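Local coordinates for 432aa long hypothetical deoxyribodipyrimidine photolyase (Sulfolobus tokodaii, PDB 2E0I), which probably uses light absorbed by FAD to repair cyclobutane pyrimidine dimers in DNA, and is seen with two FAD molecules bound, at residues A[212-217]-A[238-243]; A[194-199]-A[231-236]; A[350-355]-A[361-366]. All coordinates share one frame; numbering follows the deposited sequence.

Contact 1: residues A[212-217]-A[238-243]. With FAD (flavin-adenine dinucleotide), chain E.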
loop_
_atom_site.group_PDB
_atom_site.type_symbol
_atom_site.label_atom_id
_atom_site.label_comp_id
_atom_site.label_asym_id
_atom_site.label_seq_id
_atom_site.Cartn_x
_atom_site.Cartn_y
_atom_site.Cartn_z
ATOM N N ASN A 212 -19.080 0.694 -1.005
ATOM C CA ASN A 212 -18.918 -0.403 -0.079
ATOM C C ASN A 212 -17.527 -0.857 0.300
ATOM O O ASN A 212 -17.340 -1.993 0.710
ATOM C CB ASN A 212 -19.753 -1.585 -0.563
ATOM C CG ASN A 212 -21.248 -1.265 -0.574
ATOM O OD1 ASN A 212 -21.826 -0.898 0.457
ATOM N ND2 ASN A 212 -21.875 -1.395 -1.740
ATOM N N ASN A 213 -16.553 0.033 0.175
ATOM C CA ASN A 213 -15.188 -0.286 0.568
ATOM C C ASN A 213 -14.849 0.618 1.751
ATOM O O ASN A 213 -15.277 1.769 1.795
ATOM C CB ASN A 213 -14.224 -0.046 -0.584
ATOM C CG ASN A 213 -14.568 -0.864 -1.796
ATOM O OD1 ASN A 213 -15.384 -0.455 -2.625
ATOM N ND2 ASN A 213 -13.962 -2.042 -1.904
ATOM N N TYR A 214 -14.098 0.099 2.716
ATOM C CA TYR A 214 -13.769 0.890 3.892
ATOM C C TYR A 214 -12.727 1.956 3.648
ATOM O O TYR A 214 -12.581 2.867 4.460
ATOM C CB TYR A 214 -13.280 0.006 5.033
ATOM C CG TYR A 214 -14.304 -0.941 5.586
ATOM C CD1 TYR A 214 -14.524 -2.189 5.000
ATOM C CD2 TYR A 214 -15.042 -0.605 6.713
ATOM C CE1 TYR A 214 -15.453 -3.079 5.530
ATOM C CE2 TYR A 214 -15.984 -1.489 7.252
ATOM C CZ TYR A 214 -16.186 -2.719 6.657
ATOM O OH TYR A 214 -17.133 -3.574 7.177
ATOM N N ARG A 215 -12.003 1.844 2.539
ATOM C CA ARG A 215 -10.954 2.804 2.221
ATOM C C ARG A 215 -9.977 2.919 3.390
ATOM O O ARG A 215 -9.545 4.018 3.748
ATOM C CB ARG A 215 -11.566 4.171 1.924
ATOM C CG ARG A 215 -11.965 4.358 0.485
ATOM C CD ARG A 215 -12.533 5.738 0.275
ATOM N NE ARG A 215 -13.923 5.777 0.715
ATOM C CZ ARG A 215 -14.450 6.752 1.448
ATOM N NH1 ARG A 215 -13.694 7.780 1.831
ATOM N NH2 ARG A 215 -15.733 6.698 1.786
ATOM N N LEU A 216 -9.632 1.778 3.979
ATOM C CA LEU A 216 -8.720 1.745 5.112
ATOM C C LEU A 216 -7.250 1.494 4.797
ATOM O O LEU A 216 -6.392 1.761 5.640
ATOM C CB LEU A 216 -9.169 0.683 6.114
ATOM C CG LEU A 216 -10.231 1.004 7.165
ATOM C CD1 LEU A 216 -10.566 -0.270 7.898
ATOM C CD2 LEU A 216 -9.727 2.051 8.150
ATOM N N SER A 217 -6.957 0.984 3.602
ATOM C CA SER A 217 -5.578 0.654 3.227
ATOM C C SER A 217 -4.521 1.701 3.595
ATOM O O SER A 217 -3.510 1.384 4.224
ATOM C CB SER A 217 -5.503 0.345 1.740
ATOM O OG SER A 217 -6.166 1.360 1.014
ATOM N N GLU A 238 -16.413 -11.989 8.825
ATOM C CA GLU A 238 -15.542 -12.961 8.179
ATOM C C GLU A 238 -14.905 -12.486 6.871
ATOM O O GLU A 238 -13.700 -12.654 6.681
ATOM C CB GLU A 238 -16.313 -14.268 7.951
ATOM C CG GLU A 238 -17.492 -14.149 6.984
ATOM C CD GLU A 238 -18.475 -13.018 7.353
ATOM O OE1 GLU A 238 -19.097 -13.084 8.448
ATOM O OE2 GLU A 238 -18.621 -12.061 6.542
ATOM N N GLU A 239 -15.700 -11.893 5.981
ATOM C CA GLU A 239 -15.189 -11.409 4.696
ATOM C C GLU A 239 -14.077 -10.375 4.850
ATOM O O GLU A 239 -13.041 -10.446 4.177
ATOM C CB GLU A 239 -16.315 -10.784 3.874
ATOM C CG GLU A 239 -17.384 -11.742 3.383
ATOM C CD GLU A 239 -16.840 -12.786 2.428
ATOM O OE1 GLU A 239 -16.417 -13.867 2.901
ATOM O OE2 GLU A 239 -16.827 -12.522 1.205
ATOM N N PHE A 240 -14.308 -9.407 5.730
ATOM C CA PHE A 240 -13.341 -8.350 5.973
ATOM C C PHE A 240 -12.092 -8.883 6.658
ATOM O O PHE A 240 -10.968 -8.505 6.304
ATOM C CB PHE A 240 -13.969 -7.261 6.833
ATOM C CG PHE A 240 -13.026 -6.154 7.191
ATOM C CD1 PHE A 240 -12.801 -5.104 6.310
ATOM C CD2 PHE A 240 -12.344 -6.172 8.411
ATOM C CE1 PHE A 240 -11.919 -4.092 6.632
ATOM C CE2 PHE A 240 -11.454 -5.162 8.747
ATOM C CZ PHE A 240 -11.241 -4.118 7.854
ATOM N N VAL A 241 -12.283 -9.754 7.644
ATOM C CA VAL A 241 -11.146 -10.326 8.356
ATOM C C VAL A 241 -10.275 -11.199 7.437
ATOM O O VAL A 241 -9.048 -11.187 7.547
ATOM C CB VAL A 241 -11.602 -11.155 9.576
ATOM C CG1 VAL A 241 -10.407 -11.786 10.256
ATOM C CG2 VAL A 241 -12.314 -10.263 10.558
ATOM N N ARG A 242 -10.893 -11.943 6.524
ATOM C CA ARG A 242 -10.102 -12.782 5.638
ATOM C C ARG A 242 -9.284 -11.885 4.722
ATOM O O ARG A 242 -8.122 -12.177 4.430
ATOM C CB ARG A 242 -10.990 -13.700 4.794
ATOM C CG ARG A 242 -10.263 -14.939 4.256
ATOM C CD ARG A 242 -11.112 -15.701 3.247
ATOM N NE ARG A 242 -11.431 -14.842 2.122
ATOM C CZ ARG A 242 -12.622 -14.317 1.840
ATOM N NH1 ARG A 242 -12.739 -13.531 0.774
ATOM N NH2 ARG A 242 -13.693 -14.583 2.579
ATOM N N GLU A 243 -9.877 -10.788 4.269
ATOM C CA GLU A 243 -9.141 -9.905 3.389
ATOM C C GLU A 243 -8.034 -9.172 4.128
ATOM O O GLU A 243 -7.014 -8.817 3.553
ATOM C CB GLU A 243 -10.100 -8.947 2.670
ATOM C CG GLU A 243 -10.544 -9.535 1.319
ATOM C CD GLU A 243 -11.627 -8.741 0.609
ATOM O OE1 GLU A 243 -11.500 -7.491 0.511
ATOM O OE2 GLU A 243 -12.600 -9.383 0.134
HETATM P PA FAD E . -11.782 -2.823 0.971
HETATM O O1A FAD E . -12.715 -1.928 1.693
HETATM O O2A FAD E . -12.166 -4.070 0.276
HETATM O O5B FAD E . -11.150 -3.472 2.303
HETATM C C5B FAD E . -10.559 -4.773 2.300
HETATM C C4B FAD E . -9.256 -4.756 3.101
HETATM O O4B FAD E . -8.624 -6.047 3.105
HETATM C C3B FAD E . -8.270 -3.779 2.456
HETATM O O3B FAD E . -8.375 -2.517 3.121
HETATM C C2B FAD E . -6.941 -4.422 2.842
HETATM O O2B FAD E . -6.674 -4.186 4.226
HETATM C C1B FAD E . -7.280 -5.896 2.616
HETATM N N9A FAD E . -7.239 -6.259 1.179
HETATM C C8A FAD E . -8.270 -6.324 0.339
HETATM N N7A FAD E . -7.855 -6.776 -0.843
HETATM C C5A FAD E . -6.547 -6.999 -0.758
HETATM C C6A FAD E . -5.572 -7.460 -1.637
HETATM N N6A FAD E . -5.885 -7.817 -2.878
HETATM N N1A FAD E . -4.302 -7.549 -1.212
HETATM C C2A FAD E . -3.960 -7.214 0.020
HETATM N N3A FAD E . -4.861 -6.779 0.883
HETATM C C4A FAD E . -6.150 -6.661 0.529
HETATM N N1 FAD E . -3.316 -2.541 -1.310
HETATM C C2 FAD E . -2.447 -1.707 -0.594
HETATM O O2 FAD E . -2.684 -1.410 0.574
HETATM N N3 FAD E . -1.325 -1.159 -1.228
HETATM C C4 FAD E . -1.087 -1.445 -2.578
HETATM O O4 FAD E . -0.072 -1.011 -3.119
HETATM C C4X FAD E . -1.963 -2.260 -3.288
HETATM N N5 FAD E . -1.758 -2.463 -4.657
HETATM C C5X FAD E . -2.619 -3.298 -5.382
HETATM C C6 FAD E . -2.385 -3.498 -6.739
HETATM C C7 FAD E . -3.210 -4.352 -7.463
HETATM C C7M FAD E . -2.911 -4.578 -8.947
HETATM C C8 FAD E . -4.271 -4.997 -6.830
HETATM C C8M FAD E . -5.179 -5.963 -7.594
HETATM C C9 FAD E . -4.497 -4.788 -5.472
HETATM C C9A FAD E . -3.671 -3.944 -4.735
HETATM N N10 FAD E . -3.876 -3.740 -3.357
HETATM C C10 FAD E . -3.077 -2.817 -2.663
HETATM C "C1'" FAD E . -4.958 -4.467 -2.645
HETATM C "C2'" FAD E . -6.337 -3.806 -2.562
HETATM O "O2'" FAD E . -6.796 -3.440 -3.866
HETATM C "C3'" FAD E . -6.350 -2.586 -1.638
HETATM O "O3'" FAD E . -5.840 -2.961 -0.355
HETATM C "C4'" FAD E . -7.768 -2.042 -1.455
HETATM O "O4'" FAD E . -8.334 -1.702 -2.724
HETATM C "C5'" FAD E . -7.770 -0.805 -0.554
HETATM O "O5'" FAD E . -9.080 -0.233 -0.463
HETATM P P FAD E . -10.070 -0.584 0.758
HETATM O O1P FAD E . -9.319 -0.404 2.021
HETATM O O2P FAD E . -11.304 0.208 0.558
HETATM O O3P FAD E . -10.376 -2.154 0.549
#
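Y214 and F240 form an edge-to-face (T-shaped) aromatic pair, the edge of F240 set against one face of Y214, with centroids 4.8 Å apart and ring planes at 61°. The nearest atoms are CE1 of Y214 and CD1 of F240, at 3.4 Å. F240 reaches the loop because its CG lies trans to the backbone N (chi1 177°), which carries the ring off helix 238-256. Beyond the tyrosine, the CZ end of F240 meets CD1 of L216 at 3.9 Å, the two side chains lying at about a right angle. The phenol oxygen of Y214 is held by K237, just before the helix.

The same loop turns its backbone N-H groups onto the pyrophosphate of FAD. Y214 N donates to FAD O1A at 2.7 Å. FAD O2P is bound by R215 N. FAD O1P takes two bonds, from the backbone N of L216 and that of S217; from N213, ND2 adds a weak bond to O2A. On the helix side, CB of E243 lies 3.3 Å from O4B of the ribose, and its carboxylate is paired with R205. Neutral backbone donors gripping a diphosphate, backed by an aromatic pair, make this the pyrophosphate site of the photolyase FAD pocket.

Contact 2: residues A[194-199]-A[231-236]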
loop_
_atom_site.group_PDB
_atom_site.type_symbol
_atom_site.label_atom_id
_atom_site.label_comp_id
_atom_site.label_asym_id
_atom_site.label_seq_id
_atom_site.Cartn_x
_atom_site.Cartn_y
_atom_site.Cartn_z
ATOM N N TYR A 194 -12.822 6.811 11.995
ATOM C CA TYR A 194 -14.116 7.163 11.452
ATOM C C TYR A 194 -14.451 6.192 10.319
ATOM O O TYR A 194 -15.568 5.682 10.240
ATOM C CB TYR A 194 -14.104 8.606 10.944
ATOM C CG TYR A 194 -15.377 9.034 10.243
ATOM C CD1 TYR A 194 -16.500 9.442 10.966
ATOM C CD2 TYR A 194 -15.446 9.046 8.839
ATOM C CE1 TYR A 194 -17.661 9.861 10.311
ATOM C CE2 TYR A 194 -16.593 9.456 8.170
ATOM C CZ TYR A 194 -17.697 9.866 8.907
ATOM O OH TYR A 194 -18.822 10.291 8.223
ATOM N N LEU A 195 -13.480 5.937 9.448
ATOM C CA LEU A 195 -13.677 5.028 8.323
ATOM C C LEU A 195 -13.926 3.612 8.810
ATOM O O LEU A 195 -14.757 2.901 8.257
ATOM C CB LEU A 195 -12.448 5.043 7.409
ATOM C CG LEU A 195 -12.251 6.337 6.613
ATOM C CD1 LEU A 195 -10.827 6.403 6.076
ATOM C CD2 LEU A 195 -13.286 6.423 5.485
ATOM N N LEU A 196 -13.196 3.214 9.846
ATOM C CA LEU A 196 -13.325 1.883 10.416
ATOM C C LEU A 196 -14.760 1.604 10.876
ATOM O O LEU A 196 -15.218 0.456 10.885
ATOM C CB LEU A 196 -12.365 1.732 11.602
ATOM C CG LEU A 196 -12.314 0.352 12.272
ATOM C CD1 LEU A 196 -11.974 -0.720 11.228
ATOM C CD2 LEU A 196 -11.275 0.358 13.386
ATOM N N HIS A 197 -15.475 2.664 11.237
ATOM C CA HIS A 197 -16.835 2.521 11.724
ATOM C C HIS A 197 -17.976 2.826 10.770
ATOM O O HIS A 197 -19.134 2.815 11.176
ATOM C CB HIS A 197 -16.998 3.327 13.005
ATOM C CG HIS A 197 -16.330 2.700 14.186
ATOM N ND1 HIS A 197 -16.908 1.678 14.907
ATOM C CD2 HIS A 197 -15.104 2.893 14.723
ATOM C CE1 HIS A 197 -16.065 1.268 15.837
ATOM N NE2 HIS A 197 -14.963 1.989 15.747
ATOM N N ARG A 198 -17.678 3.116 9.512
ATOM C CA ARG A 198 -18.765 3.333 8.569
ATOM C C ARG A 198 -19.362 1.957 8.381
ATOM O O ARG A 198 -18.633 0.966 8.321
ATOM C CB ARG A 198 -18.258 3.806 7.217
ATOM C CG ARG A 198 -17.961 5.268 7.123
ATOM C CD ARG A 198 -17.390 5.599 5.741
ATOM N NE ARG A 198 -18.279 5.217 4.644
ATOM C CZ ARG A 198 -17.959 4.355 3.682
ATOM N NH1 ARG A 198 -16.765 3.766 3.674
ATOM N NH2 ARG A 198 -18.826 4.096 2.714
ATOM N N ASN A 199 -20.679 1.881 8.294
ATOM C CA ASN A 199 -21.319 0.593 8.091
ATOM C C ASN A 199 -21.654 0.478 6.607
ATOM O O ASN A 199 -22.502 1.193 6.089
ATOM C CB ASN A 199 -22.560 0.470 8.985
ATOM C CG ASN A 199 -22.208 0.508 10.483
ATOM O OD1 ASN A 199 -21.432 -0.319 10.979
ATOM N ND2 ASN A 199 -22.774 1.474 11.203
ATOM N N TYR A 231 -8.744 -5.576 13.286
ATOM C CA TYR A 231 -9.202 -6.937 13.469
ATOM C C TYR A 231 -10.269 -7.092 14.538
ATOM O O TYR A 231 -11.324 -7.641 14.282
ATOM C CB TYR A 231 -8.024 -7.854 13.798
ATOM C CG TYR A 231 -8.460 -9.258 14.133
ATOM C CD1 TYR A 231 -8.792 -10.170 13.131
ATOM C CD2 TYR A 231 -8.583 -9.658 15.460
ATOM C CE1 TYR A 231 -9.235 -11.445 13.451
ATOM C CE2 TYR A 231 -9.025 -10.921 15.791
ATOM C CZ TYR A 231 -9.346 -11.810 14.791
ATOM O OH TYR A 231 -9.760 -13.063 15.157
ATOM N N TYR A 232 -10.002 -6.625 15.741
ATOM C CA TYR A 232 -10.982 -6.788 16.791
ATOM C C TYR A 232 -12.252 -5.980 16.608
ATOM O O TYR A 232 -13.323 -6.381 17.045
ATOM C CB TYR A 232 -10.345 -6.491 18.145
ATOM C CG TYR A 232 -9.640 -7.696 18.698
ATOM C CD1 TYR A 232 -8.249 -7.804 18.668
ATOM C CD2 TYR A 232 -10.374 -8.777 19.189
ATOM C CE1 TYR A 232 -7.608 -8.968 19.117
ATOM C CE2 TYR A 232 -9.744 -9.938 19.632
ATOM C CZ TYR A 232 -8.370 -10.027 19.592
ATOM O OH TYR A 232 -7.778 -11.188 20.012
ATOM N N THR A 233 -12.150 -4.844 15.948
ATOM C CA THR A 233 -13.322 -4.023 15.746
ATOM C C THR A 233 -14.273 -4.683 14.769
ATOM O O THR A 233 -15.485 -4.533 14.876
ATOM C CB THR A 233 -12.930 -2.652 15.209
ATOM O OG1 THR A 233 -12.004 -2.049 16.114
ATOM C CG2 THR A 233 -14.145 -1.759 15.093
ATOM N N GLN A 234 -13.716 -5.436 13.830
ATOM C CA GLN A 234 -14.503 -6.096 12.799
ATOM C C GLN A 234 -14.493 -7.613 12.933
ATOM O O GLN A 234 -14.906 -8.323 12.016
ATOM C CB GLN A 234 -13.928 -5.712 11.442
ATOM C CG GLN A 234 -13.821 -4.227 11.251
ATOM C CD GLN A 234 -15.162 -3.624 10.923
ATOM O OE1 GLN A 234 -15.632 -3.743 9.790
ATOM N NE2 GLN A 234 -15.803 -2.991 11.912
ATOM N N LYS A 235 -14.029 -8.106 14.075
ATOM C CA LYS A 235 -13.920 -9.541 14.312
ATOM C C LYS A 235 -15.086 -10.364 13.792
ATOM O O LYS A 235 -14.887 -11.477 13.291
ATOM C CB LYS A 235 -13.724 -9.818 15.798
ATOM C CG LYS A 235 -13.213 -11.210 16.081
ATOM C CD LYS A 235 -12.824 -11.342 17.532
ATOM C CE LYS A 235 -12.243 -12.711 17.813
ATOM N NZ LYS A 235 -11.784 -12.825 19.242
ATOM N N GLY A 236 -16.295 -9.824 13.886
ATOM C CA GLY A 236 -17.446 -10.568 13.420
ATOM C C GLY A 236 -17.664 -10.645 11.919
ATOM O O GLY A 236 -18.477 -11.440 11.459
#
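Van der Waals contact dominates where L196 and T233 meet tip to tip, at the ends of helices 189-196 and 227-233. CD2 of L196 comes to 3.7 Å from OG1 of T233 and to 3.9 Å from CB of T233, and its other methyl, CD1, reaches CG of Q234 at 4.0 Å, so the forked end covers both residues. The leucine CG is placed opposite its own backbone N (chi1 -176°), an orientation that carries the two methyls across to the second helix. Nearer the surface, the imidazole of H197 meets T233 through CE1, which lies 3.7 Å from the methyl CG2, the two side chains at about a right angle. An alanine in place of L196 would take away both methyls and is likely to leave a gap beside T233 and the aliphatic part of Q234.

Polar groups mostly find their partners elsewhere. OG1 of T233 bonds back to the carbonyl of E229, one turn earlier in its helix. Q234 is bent at chi2 (-78°), sliding past L196 in the opposite direction; its OE1 is bonded to K237, while NE2 stops 3.6 Å from the carbonyl oxygen of L196 and makes a weak bond to T233 O. On the other segment, the guanidinium of R198 bonds to the carbonyls of N211 and N213, tying the end of helix 189-196 to the loop that binds FAD.

The arrangement is plain helix-end packing: two helices, each at its C-terminal end, abut through a leucine and a threonine beside the FAD pocket of the photolyase fold.

Contact 3: residues A[350-355]-A[361-366]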
loop_
_atom_site.group_PDB
_atom_site.type_symbol
_atom_site.label_atom_id
_atom_site.label_comp_id
_atom_site.label_asym_id
_atom_site.label_seq_id
_atom_site.Cartn_x
_atom_site.Cartn_y
_atom_site.Cartn_z
ATOM N N TRP A 350 0.292 -7.560 -8.251
ATOM C CA TRP A 350 0.606 -7.497 -9.672
ATOM C C TRP A 350 0.987 -8.865 -10.209
ATOM O O TRP A 350 0.474 -9.308 -11.239
ATOM C CB TRP A 350 1.739 -6.505 -9.954
ATOM C CG TRP A 350 1.249 -5.096 -10.120
ATOM C CD1 TRP A 350 1.197 -4.121 -9.161
ATOM C CD2 TRP A 350 0.661 -4.529 -11.300
ATOM N NE1 TRP A 350 0.606 -2.983 -9.673
ATOM C CE2 TRP A 350 0.269 -3.207 -10.982
ATOM C CE3 TRP A 350 0.424 -5.011 -12.591
ATOM C CZ2 TRP A 350 -0.342 -2.367 -11.905
ATOM C CZ3 TRP A 350 -0.186 -4.176 -13.512
ATOM C CH2 TRP A 350 -0.562 -2.869 -13.165
ATOM N N GLN A 351 1.878 -9.546 -9.506
ATOM C CA GLN A 351 2.304 -10.858 -9.955
ATOM C C GLN A 351 1.132 -11.817 -9.975
ATOM O O GLN A 351 1.030 -12.670 -10.847
ATOM C CB GLN A 351 3.405 -11.389 -9.047
ATOM C CG GLN A 351 4.607 -10.487 -8.988
ATOM C CD GLN A 351 5.876 -11.262 -9.125
ATOM O OE1 GLN A 351 5.992 -12.099 -10.026
ATOM N NE2 GLN A 351 6.847 -10.999 -8.241
ATOM N N TRP A 352 0.244 -11.680 -9.003
ATOM C CA TRP A 352 -0.922 -12.541 -8.931
ATOM C C TRP A 352 -1.708 -12.384 -10.221
ATOM O O TRP A 352 -2.044 -13.348 -10.883
ATOM C CB TRP A 352 -1.799 -12.134 -7.748
ATOM C CG TRP A 352 -2.855 -13.145 -7.378
ATOM C CD1 TRP A 352 -2.718 -14.186 -6.509
ATOM C CD2 TRP A 352 -4.199 -13.220 -7.882
ATOM N NE1 TRP A 352 -3.888 -14.907 -6.437
ATOM C CE2 TRP A 352 -4.813 -14.337 -7.270
ATOM C CE3 TRP A 352 -4.942 -12.452 -8.791
ATOM C CZ2 TRP A 352 -6.139 -14.710 -7.539
ATOM C CZ3 TRP A 352 -6.266 -12.822 -9.058
ATOM C CH2 TRP A 352 -6.846 -13.940 -8.433
ATOM N N ILE A 353 -2.001 -11.147 -10.574
ATOM C CA ILE A 353 -2.757 -10.856 -11.773
ATOM C C ILE A 353 -2.057 -11.292 -13.057
ATOM O O ILE A 353 -2.694 -11.796 -13.977
ATOM C CB ILE A 353 -3.084 -9.344 -11.831
ATOM C CG1 ILE A 353 -4.536 -9.133 -11.442
ATOM C CG2 ILE A 353 -2.844 -8.786 -13.217
ATOM C CD1 ILE A 353 -5.507 -9.857 -12.366
ATOM N N ALA A 354 -0.747 -11.094 -13.119
ATOM C CA ALA A 354 0.022 -11.458 -14.302
ATOM C C ALA A 354 0.259 -12.948 -14.319
ATOM O O ALA A 354 0.910 -13.473 -15.216
ATOM C CB ALA A 354 1.358 -10.725 -14.297
ATOM N N SER A 355 -0.296 -13.614 -13.319
ATOM C CA SER A 355 -0.147 -15.048 -13.137
ATOM C C SER A 355 1.308 -15.494 -13.267
ATOM O O SER A 355 1.641 -16.410 -14.019
ATOM C CB SER A 355 -1.078 -15.840 -14.080
ATOM O OG SER A 355 -1.069 -15.342 -15.398
ATOM N N MET A 361 -3.041 -20.461 -11.985
ATOM C CA MET A 361 -3.849 -20.554 -13.201
ATOM C C MET A 361 -3.722 -19.271 -14.034
ATOM O O MET A 361 -3.395 -18.201 -13.501
ATOM C CB MET A 361 -5.326 -20.773 -12.857
ATOM C CG MET A 361 -6.110 -19.479 -12.648
ATOM S SD MET A 361 -7.924 -19.654 -12.752
ATOM C CE MET A 361 -8.218 -19.587 -14.561
ATOM N N PHE A 362 -3.978 -19.377 -15.336
ATOM C CA PHE A 362 -3.916 -18.211 -16.209
ATOM C C PHE A 362 -5.310 -17.595 -16.256
ATOM O O PHE A 362 -6.130 -17.923 -17.110
ATOM C CB PHE A 362 -3.458 -18.601 -17.613
ATOM C CG PHE A 362 -3.231 -17.424 -18.523
ATOM C CD1 PHE A 362 -4.299 -16.800 -19.157
ATOM C CD2 PHE A 362 -1.948 -16.928 -18.732
ATOM C CE1 PHE A 362 -4.094 -15.704 -19.987
ATOM C CE2 PHE A 362 -1.729 -15.833 -19.559
ATOM C CZ PHE A 362 -2.802 -15.219 -20.188
ATOM N N ARG A 363 -5.565 -16.697 -15.314
ATOM C CA ARG A 363 -6.852 -16.037 -15.196
ATOM C C ARG A 363 -7.067 -14.928 -16.217
ATOM O O ARG A 363 -6.158 -14.150 -16.504
ATOM C CB ARG A 363 -6.992 -15.483 -13.782
ATOM C CG ARG A 363 -8.361 -14.952 -13.452
ATOM C CD ARG A 363 -8.566 -15.004 -11.958
ATOM N NE ARG A 363 -8.101 -16.288 -11.432
ATOM C CZ ARG A 363 -8.491 -16.821 -10.278
ATOM N NH1 ARG A 363 -9.367 -16.185 -9.506
ATOM N NH2 ARG A 363 -8.009 -17.999 -9.902
ATOM N N VAL A 364 -8.277 -14.864 -16.763
ATOM C CA VAL A 364 -8.625 -13.847 -17.748
ATOM C C VAL A 364 -10.011 -13.260 -17.485
ATOM O O VAL A 364 -10.911 -13.960 -17.038
ATOM C CB VAL A 364 -8.589 -14.421 -19.178
ATOM C CG1 VAL A 364 -9.517 -15.592 -19.285
ATOM C CG2 VAL A 364 -8.994 -13.356 -20.169
ATOM N N PHE A 365 -10.170 -11.968 -17.757
ATOM C CA PHE A 365 -11.441 -11.279 -17.553
ATOM C C PHE A 365 -11.921 -10.660 -18.855
ATOM O O PHE A 365 -11.121 -10.253 -19.696
ATOM C CB PHE A 365 -11.295 -10.157 -16.523
ATOM C CG PHE A 365 -10.917 -10.628 -15.157
ATOM C CD1 PHE A 365 -11.796 -11.405 -14.409
ATOM C CD2 PHE A 365 -9.678 -10.294 -14.611
ATOM C CE1 PHE A 365 -11.448 -11.846 -13.133
ATOM C CE2 PHE A 365 -9.317 -10.728 -13.337
ATOM C CZ PHE A 365 -10.205 -11.505 -12.595
ATOM N N ASN A 366 -13.234 -10.586 -19.021
ATOM C CA ASN A 366 -13.800 -9.976 -20.209
ATOM C C ASN A 366 -14.102 -8.525 -19.856
ATOM O O ASN A 366 -15.027 -8.237 -19.098
ATOM C CB ASN A 366 -15.087 -10.680 -20.613
ATOM C CG ASN A 366 -15.631 -10.165 -21.918
ATOM O OD1 ASN A 366 -15.687 -8.951 -22.150
ATOM N ND2 ASN A 366 -16.040 -11.082 -22.785
#
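W352, I353 and S355 carry the contact with R363, F365, the carbonyl of M361 and the ring of F362, across the turn that follows helix 343-353. The segment starts at W350, which takes no part in this contact and touches FAD. W352 comes next among the residues that matter here. Its CG lies trans to the backbone N (chi1 -166°), and the far rim of the indole arrives over one face of the R363 guanidinium, CH2 standing 3.5 Å from NH1. The planes are 67° apart, so the arginine sits at the edge of the tryptophan and does not stack on it. NH2 of R363 is committed to a salt bridge with D359, which W352 also touches; this second anchor probably fixes the turn of the guanidinium. I353 is buried, and CD1 of its side chain meets the edge of the F365 ring at CE2, 4.0 Å away.

A354 N bonds to W350 O and S355 N to W352 O, and S355 takes up a positive phi (48°). This is a Schellman motif, the common way for a helix to end, and it turns the chain out of the FAD-binding helical domain's helix 343-353 into the following loop.

The side chain of S355 then meets the returning loop: CB lies 3.4 Å from M361 O, and OG is 3.8 Å from CD2 of F362. That hydroxyl donates to A354 O at 2.7 Å, approaching from above the carbonyl plane. K321 NZ bonds to the same hydroxyl and to the carbonyl of R363, and lies against the F362 ring in a cation-pi contact, while Y425 meets that ring edge-to-face.

Overall arrangement
Contacts 1 and 2 interlock along the chain, their segments alternating, and their centres lie about 9 Å apart. They touch directly: Y214 OH is 3.0 Å from OE1 of Q234, probably a hydrogen bond, and F240 packs on Q234. Helices 227-233 and 238-256 follow one another, and R198 NH1 of contact 2 lies 3.1 Å from O of N213 in contact 1, a probable hydrogen bond, so contact 2 lies against the FAD-binding loop. Contact 3 comes later, its centre about 22 Å from that of contact 1 and 30 Å from that of contact 2, with no touch. Through W350 of helix 343-353 it reaches the same FAD pocket, so distant parts of the chain converge on one cofactor.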